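Local coordinates for protein carbonic anhydrase (Coccomyxa sp. PA, PDB 3UCJ) that contains zinc and probably catalyses the reversible hydration of carbon dioxide to hydrogencarbonate, at residues D49-P54 with C101-C106; P40-I45 with I95-V100. All coordinates share one frame; numbering follows the deposited sequence.

Both interactions are buried and both use strand 97-103. Interaction 2 joins the start of this strand to its parallel neighbour, strand 42-47. Interaction 1 takes over where the strand ends and meets the loop that follows strand 42-47. The sheet thus leads directly to the zinc site. The chemistry changes along the way. Interaction 2 consists of regular backbone bonds and apolar side chains, with a salt bridge at its partly exposed start. Interaction 1 is made by side chains: R51, paired with D49 in its own loop, donates to N105, V52 packs on the H103 ring, and the second segment supplies two zinc ligands. Y44 links the two, packing on C101, V52 and P54. The second subunit touches both.

Interaction 1. Residues D49-P54 with C101-C106; sequences DSRVSP and CGHYNC. With ZN (zinc ion), chain C; AZM (5-acetamido-1,3,4-thiadiazole-2-sulfonamide), chain D.
R51 bends at its third torsion (chi3 -62°), which sets its guanidinium between the carboxylate of D49 and the side-chain and backbone oxygens of N105. H103 holds CG between its backbone N and carbonyl carbon (chi1 69°), and its ring turns in toward V52 and the metal. This is the zinc site of a beta-class carbonic anhydrase. H103 NE2 binds the zinc ion at 2.1 Å. C106 SG and C47 are the other protein ligands. The sulfonamide N1 of acetazolamide completes the site, 1.9 Å from the zinc ion. D49 is not a metal ligand here. Its OD2 lies 3.1 Å from the inhibitor N1. R51 grips this carboxylate side-on, NE to OD1 and NH2 to OD2, the latter at 2.8 Å. D49 OD1 also accepts the backbone N of R51 at 2.9 Å, on its anti lone pair, which makes an Asx turn. The far end of the guanidinium reaches across to N105. R51 NH1 donates to N105 OD1 at 2.8 Å, and NH2 donates to the N105 backbone O. The guanidinium and amide planes stand 74° apart. R51 NH1 also bonds V34 O of the second subunit, and Q38 of that subunit bonds the inhibitor. Replacing R51 by an alanine takes away the side-on grip, and the D49 carboxylate, keeping the backbone N, would probably turn more easily, while N105 would lose its arginine donors. The H103 ring is packed on both faces: C106 CB lies over one, and V52 CG2 lies over the other, 3.9 Å from H103 CG.

Interaction 2. Residues P40-I45 with I95-V100; sequences PEYLYI and IKHILV
The backbone O of E41 accepts two hydrogen bonds from the neighbouring segment. K96 N donates to E41 O at 3.0 Å, from above the carbonyl plane. H97 N donates to the same oxygen nearly along the C=O axis. The side chains of E41 and K96 run side by side in the same direction, and a salt bridge joins their ends, E41 OE1 to K96 NZ, at 3.0 Å. Next along, the H97 ring meets the Y42 ring obliquely, with planes 42° apart. H97 CD2 sits over a face of the tyrosine, 3.5 Å from Y42 CE1. H97 ND1 is hydrogen-bonded to S182 OG on strand 182-189. From here the pairing is that of parallel strands 42-47 and 97-103 in the central sheet. Strand 65-70 lies on the other side of strand 42-47, and a beta-alpha-beta crossover through helix 80-92 leads from it to strand 97-103, past strand 42-47. L43 N donates to H97 O, and L43 O accepts from L99 N at 2.9 Å. I45 N then donates to L99 O. Y42, Y44, H97 and L99 point to one face of the sheet. There L99 CD1 packs 3.9 Å from Y42 CD1, and L9 and L12 of the second subunit pack against this face. L43, I45, I98 and V100 point to the other face, toward helices 80-92 and 146-167. I95 places CG1 between its backbone N and carbonyl carbon (chi1 49°), and this brings I95 CD1 to 3.6 Å from L43 CB. Farther on, I45 CD1 touches I98 CG2 at 4.1 Å.

Interaction 1. Residues D49-P54 with C101-C106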
ATOM      1  N   ASP A  49      -4.263 -16.378 -11.468  1.00 27.92           N
ATOM      2  CA  ASP A  49      -5.075 -17.120 -12.492  1.00 28.98           C
ATOM      3  C   ASP A  49      -5.269 -18.590 -12.073  1.00 28.95           C
ATOM      4  O   ASP A  49      -4.310 -19.277 -11.757  1.00 29.97           O
ATOM      5  CB  ASP A  49      -4.275 -17.065 -13.793  1.00 27.76           C
ATOM      6  CG  ASP A  49      -5.100 -17.579 -15.012  1.00 30.79           C
ATOM      7  OD1 ASP A  49      -5.519 -18.750 -14.989  1.00 29.94           O
ATOM      8  OD2 ASP A  49      -5.384 -16.760 -15.901  1.00 29.37           O
ATOM      9  N   SER A  50      -6.531 -18.997 -12.026  1.00 28.96           N
ATOM     10  CA  SER A  50      -6.985 -20.331 -11.611  1.00 32.24           C
ATOM     11  C   SER A  50      -6.389 -21.484 -12.408  1.00 32.38           C
ATOM     12  O   SER A  50      -6.556 -22.631 -11.989  1.00 32.56           O
ATOM     13  CB  SER A  50      -8.522 -20.417 -11.679  1.00 31.66           C
ATOM     14  OG  SER A  50      -8.969 -20.336 -13.045  1.00 34.72           O
ATOM     15  N   ARG A  51      -5.708 -21.190 -13.522  1.00 32.77           N
ATOM     16  CA  ARG A  51      -5.183 -22.263 -14.355  1.00 33.40           C
ATOM     17  C   ARG A  51      -3.750 -22.598 -14.032  1.00 34.71           C
ATOM     18  O   ARG A  51      -3.127 -23.473 -14.709  1.00 34.55           O
ATOM     19  CB  ARG A  51      -5.335 -21.877 -15.810  1.00 32.51           C
ATOM     20  CG  ARG A  51      -6.758 -21.818 -16.164  1.00 33.76           C
ATOM     21  CD  ARG A  51      -6.927 -21.109 -17.526  1.00 36.13           C
ATOM     22  NE  ARG A  51      -6.458 -19.699 -17.526  1.00 37.69           N
ATOM     23  CZ  ARG A  51      -6.285 -18.966 -18.631  1.00 40.10           C
ATOM     24  NH1 ARG A  51      -6.486 -19.509 -19.874  1.00 33.94           N
ATOM     25  NH2 ARG A  51      -5.807 -17.717 -18.521  1.00 36.17           N
ATOM     26  N   VAL A  52      -3.191 -21.892 -13.039  1.00 32.57           N
ATOM     27  CA  VAL A  52      -1.737 -21.922 -12.860  1.00 33.95           C
ATOM     28  C   VAL A  52      -1.351 -22.237 -11.387  1.00 36.74           C
ATOM     29  O   VAL A  52      -1.087 -21.296 -10.580  1.00 35.95           O
ATOM     30  CB  VAL A  52      -1.065 -20.572 -13.266  1.00 34.13           C
ATOM     31  CG1 VAL A  52       0.472 -20.721 -13.380  1.00 32.54           C
ATOM     32  CG2 VAL A  52      -1.713 -20.005 -14.602  1.00 34.25           C
ATOM     33  N   SER A  53      -1.242 -23.539 -11.073  1.00 35.84           N
ATOM     34  CA  SER A  53      -0.957 -23.953  -9.680  1.00 35.84           C
ATOM     35  C   SER A  53       0.495 -24.469  -9.522  1.00 35.36           C
ATOM     36  O   SER A  53       0.823 -25.542 -10.063  1.00 35.06           O
ATOM     37  CB  SER A  53      -1.950 -25.028  -9.289  1.00 35.82           C
ATOM     38  OG  SER A  53      -1.543 -25.586  -8.061  1.00 40.78           O
ATOM     39  N   PRO A  54       1.355 -23.731  -8.799  1.00 33.08           N
ATOM     40  CA  PRO A  54       2.769 -24.032  -8.886  1.00 34.30           C
ATOM     41  C   PRO A  54       3.096 -25.445  -8.330  1.00 36.19           C
ATOM     42  O   PRO A  54       3.912 -26.189  -8.945  1.00 37.45           O
ATOM     43  CB  PRO A  54       3.427 -22.943  -8.021  1.00 33.24           C
ATOM     44  CG  PRO A  54       2.349 -22.252  -7.343  1.00 33.67           C
ATOM     45  CD  PRO A  54       1.121 -22.412  -8.178  1.00 33.93           C
ATOM     46  N   CYS A 101       7.228 -16.386 -12.286  1.00 29.55           N
ATOM     47  CA  CYS A 101       6.526 -17.091 -13.336  1.00 30.91           C
ATOM     48  C   CYS A 101       5.421 -16.265 -13.933  1.00 30.94           C
ATOM     49  O   CYS A 101       4.455 -15.974 -13.226  1.00 31.99           O
ATOM     50  CB  CYS A 101       5.940 -18.386 -12.751  1.00 30.00           C
ATOM     51  SG  CYS A 101       5.281 -19.460 -14.088  1.00 36.25           S
ATOM     52  N   GLY A 102       5.511 -15.904 -15.219  1.00 29.72           N
ATOM     53  CA  GLY A 102       4.287 -15.381 -15.859  1.00 29.17           C
ATOM     54  C   GLY A 102       3.565 -16.505 -16.603  1.00 30.70           C
ATOM     55  O   GLY A 102       4.023 -17.660 -16.592  1.00 32.24           O
ATOM     56  N   HIS A 103       2.477 -16.180 -17.287  1.00 31.02           N
ATOM     57  CA  HIS A 103       1.808 -17.230 -18.085  1.00 31.36           C
ATOM     58  C   HIS A 103       1.142 -16.630 -19.350  1.00 32.13           C
ATOM     59  O   HIS A 103       0.576 -15.513 -19.338  1.00 29.57           O
ATOM     60  CB  HIS A 103       0.761 -17.978 -17.261  1.00 32.06           C
ATOM     61  CG  HIS A 103      -0.428 -17.147 -16.907  1.00 29.84           C
ATOM     62  ND1 HIS A 103      -1.638 -17.201 -17.578  1.00 31.62           N
ATOM     63  CD2 HIS A 103      -0.589 -16.216 -15.928  1.00 30.32           C
ATOM     64  CE1 HIS A 103      -2.499 -16.368 -16.999  1.00 31.33           C
ATOM     65  NE2 HIS A 103      -1.887 -15.766 -15.997  1.00 27.38           N
ATOM     66  N   TYR A 104       1.135 -17.399 -20.472  1.00 32.88           N
ATOM     67  CA  TYR A 104       0.401 -16.931 -21.675  1.00 32.96           C
ATOM     68  C   TYR A 104      -1.062 -16.907 -21.396  1.00 32.14           C
ATOM     69  O   TYR A 104      -1.546 -17.589 -20.485  1.00 32.16           O
ATOM     70  CB  TYR A 104       0.746 -17.866 -22.883  1.00 32.45           C
ATOM     71  CG  TYR A 104       2.213 -17.707 -23.223  1.00 33.13           C
ATOM     72  CD1 TYR A 104       3.107 -18.758 -23.046  1.00 32.66           C
ATOM     73  CD2 TYR A 104       2.721 -16.461 -23.658  1.00 34.01           C
ATOM     74  CE1 TYR A 104       4.425 -18.635 -23.392  1.00 33.82           C
ATOM     75  CE2 TYR A 104       4.057 -16.315 -23.987  1.00 33.78           C
ATOM     76  CZ  TYR A 104       4.908 -17.414 -23.821  1.00 34.81           C
ATOM     77  OH  TYR A 104       6.200 -17.293 -24.124  1.00 34.22           O
ATOM     78  N   ASN A 105      -1.806 -16.076 -22.134  1.00 33.19           N
ATOM     79  CA  ASN A 105      -3.234 -15.937 -21.926  1.00 32.62           C
ATOM     80  C   ASN A 105      -3.572 -15.243 -20.559  1.00 32.45           C
ATOM     81  O   ASN A 105      -4.637 -15.440 -19.979  1.00 35.05           O
ATOM     82  CB  ASN A 105      -4.045 -17.275 -22.121  1.00 32.96           C
ATOM     83  CG  ASN A 105      -5.510 -17.024 -22.443  1.00 33.24           C
ATOM     84  OD1 ASN A 105      -6.423 -17.349 -21.663  1.00 36.59           O
ATOM     85  ND2 ASN A 105      -5.772 -16.502 -23.678  1.00 36.55           N
ATOM     86  N   CYS A 106      -2.647 -14.400 -20.097  1.00 31.65           N
ATOM     87  CA  CYS A 106      -2.781 -13.697 -18.802  1.00 30.56           C
ATOM     88  C   CYS A 106      -3.592 -12.461 -19.083  1.00 28.96           C
ATOM     89  O   CYS A 106      -3.093 -11.539 -19.715  1.00 30.08           O
ATOM     90  CB  CYS A 106      -1.379 -13.316 -18.303  1.00 29.78           C
ATOM     91  SG  CYS A 106      -1.565 -12.339 -16.688  1.00 31.42           S
TER
HETATM   92 ZN    ZN C 228      -2.581 -13.960 -15.212  1.00 30.46          ZN
HETATM   93  C1  AZM D 229      -6.592 -12.011 -15.257  1.00 34.26           C
HETATM   94  C2  AZM D 229      -7.745  -9.973 -15.848  1.00 40.41           C
HETATM   95  C3  AZM D 229      -7.968  -7.637 -15.416  1.00 46.02           C
HETATM   96  C4  AZM D 229      -8.866  -6.417 -15.505  1.00 41.14           C
HETATM   97  N1  AZM D 229      -4.498 -13.819 -15.469  1.00 26.64           N
HETATM   98  N2  AZM D 229      -7.997 -11.016 -16.708  1.00 36.01           N
HETATM   99  N3  AZM D 229      -7.302 -12.287 -16.351  1.00 36.51           N
HETATM  100  N4  AZM D 229      -8.254  -8.687 -16.189  1.00 34.41           N
HETATM  101  O1  AZM D 229      -6.377 -14.211 -13.864  1.00 30.25           O
HETATM  102  O2  AZM D 229      -4.813 -12.395 -13.614  1.00 34.41           O
HETATM  103  O3  AZM D 229      -6.982  -7.702 -14.634  1.00 40.38           O
HETATM  104  S1  AZM D 229      -5.633 -13.268 -14.516  1.00 33.37           S
HETATM  105  S2  AZM D 229      -6.729 -10.386 -14.547  1.00 35.65           S

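Interaction 2. Residues P40-I45 with I95-V100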
ATOM      1  N   PRO A  40      11.326 -25.139   2.635  1.00 33.21           N
ATOM      2  CA  PRO A  40      11.251 -25.122   1.185  1.00 31.37           C
ATOM      3  C   PRO A  40      12.532 -24.562   0.648  1.00 30.56           C
ATOM      4  O   PRO A  40      13.119 -23.655   1.261  1.00 32.34           O
ATOM      5  CB  PRO A  40      10.050 -24.097   0.934  1.00 29.66           C
ATOM      6  CG  PRO A  40      10.179 -23.160   2.078  1.00 29.51           C
ATOM      7  CD  PRO A  40      10.323 -24.224   3.225  1.00 31.07           C
ATOM      8  N   GLU A  41      12.938 -25.048  -0.530  1.00 33.74           N
ATOM      9  CA  GLU A  41      14.052 -24.441  -1.190  1.00 36.18           C
ATOM     10  C   GLU A  41      13.651 -23.346  -2.197  1.00 34.53           C
ATOM     11  O   GLU A  41      14.523 -22.662  -2.680  1.00 34.10           O
ATOM     12  CB  GLU A  41      14.877 -25.498  -1.937  1.00 38.48           C
ATOM     13  CG  GLU A  41      15.613 -26.371  -0.881  1.00 46.68           C
ATOM     14  CD  GLU A  41      16.554 -27.345  -1.532  1.00 56.96           C
ATOM     15  OE1 GLU A  41      17.698 -27.460  -0.988  1.00 62.03           O
ATOM     16  OE2 GLU A  41      16.135 -27.944  -2.572  1.00 55.35           O
ATOM     17  N   TYR A  42      12.353 -23.235  -2.497  1.00 32.29           N
ATOM     18  CA  TYR A  42      11.889 -22.355  -3.597  1.00 29.83           C
ATOM     19  C   TYR A  42      10.858 -21.324  -3.006  1.00 27.58           C
ATOM     20  O   TYR A  42      10.074 -21.688  -2.130  1.00 28.54           O
ATOM     21  CB  TYR A  42      11.118 -23.161  -4.608  1.00 29.64           C
ATOM     22  CG  TYR A  42      12.011 -24.065  -5.451  1.00 34.51           C
ATOM     23  CD1 TYR A  42      12.646 -23.567  -6.601  1.00 35.16           C
ATOM     24  CD2 TYR A  42      12.230 -25.398  -5.053  1.00 36.54           C
ATOM     25  CE1 TYR A  42      13.488 -24.360  -7.374  1.00 35.36           C
ATOM     26  CE2 TYR A  42      13.062 -26.237  -5.826  1.00 43.68           C
ATOM     27  CZ  TYR A  42      13.697 -25.697  -6.966  1.00 45.38           C
ATOM     28  OH  TYR A  42      14.504 -26.491  -7.684  1.00 45.84           O
ATOM     29  N   LEU A  43      10.978 -20.087  -3.454  1.00 27.60           N
ATOM     30  CA  LEU A  43       9.779 -19.143  -3.448  1.00 27.13           C
ATOM     31  C   LEU A  43       9.287 -19.089  -4.890  1.00 28.34           C
ATOM     32  O   LEU A  43      10.099 -18.912  -5.772  1.00 28.57           O
ATOM     33  CB  LEU A  43      10.292 -17.801  -3.048  1.00 26.79           C
ATOM     34  CG  LEU A  43       9.268 -16.591  -3.307  1.00 28.98           C
ATOM     35  CD1 LEU A  43       8.064 -16.800  -2.468  1.00 28.45           C
ATOM     36  CD2 LEU A  43       9.938 -15.305  -2.916  1.00 25.21           C
ATOM     37  N   TYR A  44       7.958 -19.110  -5.119  1.00 27.76           N
ATOM     38  CA  TYR A  44       7.438 -18.933  -6.453  1.00 26.66           C
ATOM     39  C   TYR A  44       6.538 -17.664  -6.304  1.00 26.62           C
ATOM     40  O   TYR A  44       5.783 -17.555  -5.346  1.00 27.05           O
ATOM     41  CB  TYR A  44       6.602 -20.108  -6.810  1.00 24.91           C
ATOM     42  CG  TYR A  44       5.651 -19.989  -7.996  1.00 29.39           C
ATOM     43  CD1 TYR A  44       5.992 -20.493  -9.247  1.00 27.67           C
ATOM     44  CD2 TYR A  44       4.353 -19.412  -7.839  1.00 24.44           C
ATOM     45  CE1 TYR A  44       5.087 -20.444 -10.324  1.00 31.96           C
ATOM     46  CE2 TYR A  44       3.485 -19.371  -8.874  1.00 27.08           C
ATOM     47  CZ  TYR A  44       3.836 -19.873 -10.120  1.00 27.81           C
ATOM     48  OH  TYR A  44       2.920 -19.766 -11.138  1.00 30.53           O
ATOM     49  N   ILE A  45       6.692 -16.779  -7.272  1.00 26.97           N
ATOM     50  CA  ILE A  45       5.826 -15.552  -7.413  1.00 26.40           C
ATOM     51  C   ILE A  45       5.186 -15.740  -8.794  1.00 26.96           C
ATOM     52  O   ILE A  45       5.945 -15.806  -9.834  1.00 28.92           O
ATOM     53  CB  ILE A  45       6.671 -14.352  -7.463  1.00 26.88           C
ATOM     54  CG1 ILE A  45       7.455 -14.163  -6.122  1.00 24.52           C
ATOM     55  CG2 ILE A  45       5.755 -13.051  -7.720  1.00 26.78           C
ATOM     56  CD1 ILE A  45       8.581 -13.147  -6.181  1.00 25.73           C
ATOM     57  N   ILE A  95      15.641 -19.685   1.545  1.00 31.96           N
ATOM     58  CA  ILE A  95      15.354 -20.448   0.370  1.00 32.51           C
ATOM     59  C   ILE A  95      16.562 -20.184  -0.545  1.00 31.44           C
ATOM     60  O   ILE A  95      17.298 -19.172  -0.356  1.00 33.20           O
ATOM     61  CB  ILE A  95      14.062 -19.864  -0.406  1.00 30.70           C
ATOM     62  CG1 ILE A  95      14.296 -18.355  -0.531  1.00 30.44           C
ATOM     63  CG2 ILE A  95      12.798 -20.357   0.263  1.00 30.79           C
ATOM     64  CD1 ILE A  95      13.682 -17.823  -1.871  1.00 37.33           C
ATOM     65  N   LYS A  96      16.714 -21.029  -1.560  1.00 33.20           N
ATOM     66  CA  LYS A  96      17.810 -20.928  -2.528  1.00 33.36           C
ATOM     67  C   LYS A  96      17.453 -20.372  -3.893  1.00 33.02           C
ATOM     68  O   LYS A  96      18.344 -19.826  -4.562  1.00 32.87           O
ATOM     69  CB  LYS A  96      18.380 -22.363  -2.751  1.00 34.33           C
ATOM     70  CG  LYS A  96      19.000 -22.932  -1.420  1.00 40.36           C
ATOM     71  CD  LYS A  96      19.719 -24.290  -1.717  1.00 47.49           C
ATOM     72  CE  LYS A  96      20.275 -24.834  -0.425  1.00 55.23           C
ATOM     73  NZ  LYS A  96      20.415 -26.297  -0.663  1.00 60.58           N
ATOM     74  N   HIS A  97      16.194 -20.523  -4.301  1.00 34.20           N
ATOM     75  CA  HIS A  97      15.789 -20.203  -5.676  1.00 33.10           C
ATOM     76  C   HIS A  97      14.422 -19.425  -5.652  1.00 30.83           C
ATOM     77  O   HIS A  97      13.469 -19.884  -5.011  1.00 30.33           O
ATOM     78  CB  HIS A  97      15.550 -21.475  -6.481  1.00 32.84           C
ATOM     79  CG  HIS A  97      16.621 -22.519  -6.313  1.00 37.30           C
ATOM     80  ND1 HIS A  97      17.952 -22.273  -6.633  1.00 38.13           N
ATOM     81  CD2 HIS A  97      16.568 -23.796  -5.823  1.00 42.38           C
ATOM     82  CE1 HIS A  97      18.665 -23.372  -6.376  1.00 43.88           C
ATOM     83  NE2 HIS A  97      17.854 -24.315  -5.905  1.00 40.35           N
ATOM     84  N   ILE A  98      14.322 -18.411  -6.494  1.00 30.49           N
ATOM     85  CA  ILE A  98      13.017 -17.652  -6.574  1.00 28.14           C
ATOM     86  C   ILE A  98      12.583 -17.811  -8.054  1.00 27.53           C
ATOM     87  O   ILE A  98      13.349 -17.474  -8.950  1.00 30.61           O
ATOM     88  CB  ILE A  98      13.268 -16.210  -6.282  1.00 29.45           C
ATOM     89  CG1 ILE A  98      13.695 -15.969  -4.824  1.00 26.50           C
ATOM     90  CG2 ILE A  98      11.913 -15.460  -6.566  1.00 26.31           C
ATOM     91  CD1 ILE A  98      14.303 -14.616  -4.573  1.00 26.22           C
ATOM     92  N   LEU A  99      11.411 -18.365  -8.269  1.00 28.24           N
ATOM     93  CA  LEU A  99      10.875 -18.586  -9.583  1.00 29.02           C
ATOM     94  C   LEU A  99       9.874 -17.432  -9.822  1.00 29.65           C
ATOM     95  O   LEU A  99       8.947 -17.280  -9.027  1.00 30.39           O
ATOM     96  CB  LEU A  99      10.103 -19.875  -9.548  1.00 29.00           C
ATOM     97  CG  LEU A  99      10.834 -21.189  -9.115  1.00 31.81           C
ATOM     98  CD1 LEU A  99       9.856 -22.348  -8.991  1.00 31.57           C
ATOM     99  CD2 LEU A  99      11.968 -21.403 -10.161  1.00 36.70           C
ATOM    100  N   VAL A 100      10.089 -16.628 -10.872  1.00 28.68           N
ATOM    101  CA  VAL A 100       9.147 -15.570 -11.215  1.00 29.53           C
ATOM    102  C   VAL A 100       8.486 -16.086 -12.432  1.00 29.00           C
ATOM    103  O   VAL A 100       9.115 -16.138 -13.501  1.00 29.65           O
ATOM    104  CB  VAL A 100       9.936 -14.268 -11.507  1.00 29.26           C
ATOM    105  CG1 VAL A 100       8.962 -13.047 -11.979  1.00 30.66           C
ATOM    106  CG2 VAL A 100      10.753 -13.875 -10.283  1.00 28.27           C
TER